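Local coordinates for protein putative transcriptional coactivator P15 (Enterobacteria phage t5, PDB 4BG7) that probably binds DNA as a phage homolog of the eukaryotic transcription coactivator PC4, and is implicated in recombination-dependent DNA replication, at residues Leu39-Arg44 and Leu67-Gln72. Sequence-based numbering, arbitrary orientation.
Sequences LYMGIR and LETTSQ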
loop_
_atom_site.group_PDB
_atom_site.type_symbol
_atom_site.label_atom_id
_atom_site.label_comp_id
_atom_site.label_asym_id
_atom_site.label_seq_id
_atom_site.Cartn_x
_atom_site.Cartn_y
_atom_site.Cartn_z
ATOM N N LEU A 39 -7.310 11.251 7.981
ATOM C CA LEU A 39 -6.282 10.924 6.974
ATOM C C LEU A 39 -6.404 9.467 6.536
ATOM O O LEU A 39 -6.655 8.594 7.325
ATOM C CB LEU A 39 -4.858 11.192 7.530
ATOM C CG LEU A 39 -4.604 12.680 7.789
ATOM C CD1 LEU A 39 -3.213 12.845 8.372
ATOM C CD2 LEU A 39 -4.760 13.536 6.526
ATOM N N TYR A 40 -6.098 9.242 5.259
ATOM C CA TYR A 40 -6.115 7.962 4.610
ATOM C C TYR A 40 -4.863 7.785 3.788
ATOM O O TYR A 40 -4.294 8.779 3.279
ATOM C CB TYR A 40 -7.298 7.930 3.624
ATOM C CG TYR A 40 -8.571 8.012 4.403
ATOM C CD1 TYR A 40 -9.161 6.878 4.896
ATOM C CD2 TYR A 40 -9.116 9.231 4.703
ATOM C CE1 TYR A 40 -10.319 6.962 5.692
ATOM C CE2 TYR A 40 -10.306 9.331 5.436
ATOM C CZ TYR A 40 -10.884 8.217 5.952
ATOM O OH TYR A 40 -12.062 8.333 6.701
ATOM N N MET A 41 -4.415 6.528 3.703
ATOM C CA MET A 41 -3.356 6.157 2.770
ATOM C C MET A 41 -3.881 5.176 1.755
ATOM O O MET A 41 -4.665 4.293 2.053
ATOM C CB MET A 41 -2.086 5.567 3.439
ATOM C CG MET A 41 -2.307 4.425 4.382
ATOM S SD MET A 41 -0.769 3.577 4.871
ATOM C CE MET A 41 -1.428 2.651 6.227
ATOM N N GLY A 42 -3.400 5.320 0.530
ATOM C CA GLY A 42 -3.835 4.425 -0.536
ATOM C C GLY A 42 -3.180 4.690 -1.875
ATOM O O GLY A 42 -2.109 5.297 -1.947
ATOM N N ILE A 43 -3.836 4.252 -2.942
ATOM C CA ILE A 43 -3.297 4.480 -4.274
ATOM C C ILE A 43 -4.291 5.315 -5.076
ATOM O O ILE A 43 -5.421 4.912 -5.189
ATOM C CB ILE A 43 -3.107 3.138 -4.968
ATOM C CG1 ILE A 43 -1.950 2.369 -4.350
ATOM C CG2 ILE A 43 -2.936 3.315 -6.475
ATOM C CD1 ILE A 43 -0.601 3.012 -4.108
ATOM N N ARG A 44 -3.887 6.496 -5.539
ATOM C CA ARG A 44 -4.733 7.300 -6.436
ATOM C C ARG A 44 -4.185 7.147 -7.829
ATOM O O ARG A 44 -2.961 7.225 -8.023
ATOM C CB ARG A 44 -4.682 8.788 -6.057
ATOM C CG ARG A 44 -5.613 9.620 -6.920
ATOM C CD ARG A 44 -5.347 11.087 -6.813
ATOM N NE ARG A 44 -5.860 11.732 -5.579
ATOM C CZ ARG A 44 -7.068 12.253 -5.417
ATOM N NH1 ARG A 44 -7.983 12.138 -6.355
ATOM N NH2 ARG A 44 -7.351 12.869 -4.261
ATOM N N LEU A 67 -1.187 5.707 13.331
ATOM C CA LEU A 67 -0.032 4.953 13.887
ATOM C C LEU A 67 -0.278 3.460 13.831
ATOM O O LEU A 67 0.621 2.692 13.493
ATOM C CB LEU A 67 0.348 5.360 15.326
ATOM C CG LEU A 67 0.788 6.816 15.511
ATOM C CD1 LEU A 67 1.055 7.110 17.000
ATOM C CD2 LEU A 67 1.937 7.252 14.604
ATOM N N GLU A 68 -1.498 3.036 14.148
ATOM C CA GLU A 68 -1.808 1.619 14.090
ATOM C C GLU A 68 -1.639 0.971 12.721
ATOM O O GLU A 68 -1.024 -0.098 12.589
ATOM C CB GLU A 68 -3.249 1.350 14.520
ATOM C CG GLU A 68 -3.406 1.239 16.020
ATOM C CD GLU A 68 -4.158 -0.019 16.442
ATOM O OE1 GLU A 68 -5.188 -0.357 15.795
ATOM O OE2 GLU A 68 -3.709 -0.680 17.416
ATOM N N THR A 69 -2.269 1.573 11.718
ATOM C CA THR A 69 -2.235 0.987 10.383
ATOM C C THR A 69 -0.840 1.095 9.769
ATOM O O THR A 69 -0.380 0.161 9.072
ATOM C CB THR A 69 -3.302 1.574 9.429
ATOM O OG1 THR A 69 -3.048 2.970 9.282
ATOM C CG2 THR A 69 -4.709 1.355 9.976
ATOM N N THR A 70 -0.170 2.203 9.990
ATOM C CA THR A 70 1.156 2.375 9.436
ATOM C C THR A 70 2.133 1.423 10.080
ATOM O O THR A 70 2.904 0.783 9.367
ATOM C CB THR A 70 1.617 3.805 9.494
ATOM O OG1 THR A 70 1.591 4.292 10.846
ATOM C CG2 THR A 70 0.748 4.726 8.571
ATOM N N SER A 71 2.084 1.296 11.425
ATOM C CA SER A 71 2.915 0.336 12.169
ATOM C C SER A 71 2.589 -1.105 11.729
ATOM O O SER A 71 3.484 -1.913 11.504
ATOM C CB SER A 71 2.685 0.479 13.676
ATOM O OG SER A 71 3.097 1.764 14.032
ATOM N N GLN A 72 1.322 -1.418 11.536
ATOM C CA GLN A 72 0.995 -2.792 11.065
ATOM C C GLN A 72 1.528 -3.045 9.648
ATOM O O GLN A 72 1.979 -4.118 9.320
ATOM C CB GLN A 72 -0.476 -3.005 11.091
ATOM C CG GLN A 72 -0.971 -4.378 10.641
ATOM C CD GLN A 72 -0.428 -5.532 11.482
ATOM O OE1 GLN A 72 0.085 -5.313 12.577
ATOM N NE2 GLN A 72 -0.587 -6.782 10.983
#
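In the PC4-like fold, a four-stranded antiparallel sheet is followed by a helix, and here Met41 of strand 38-48 bridges sheet and helix by meeting Thr69 and Thr70 in the first turn of helix 67-83. Most of the reach comes from the methionine: its chain runs extended beyond CG (chi2 169°, chi3 166°), which carries the methyl CE over more than half of the 8.9 Å between Met41 CA and Thr70 CA. There CE lies 3.5 Å from Thr69 OG1 and 3.8 Å from Thr70 CG2, the methionine running past the Thr69 side chain in the opposite direction and crossing that of Thr70 at a slant. Behind it, Met41 SD approaches Thr70 CG2 at 4.2 Å. The methyl offers the hydroxyl of Thr69 no hydrogen bond; Thr69 OG1 is instead bonded to Pro64 O and Thr66 N, and Thr70 OG1 to Thr66 O. Phe63 of the adjoining strand packs against both Met41 and Thr69, while Trp21 of the second subunit also lies on Thr69. No hydrogen bond joins the two segments, so helix and sheet meet here by van der Waals packing, with the buried threonine hydroxyls served by backbone groups around the helix start.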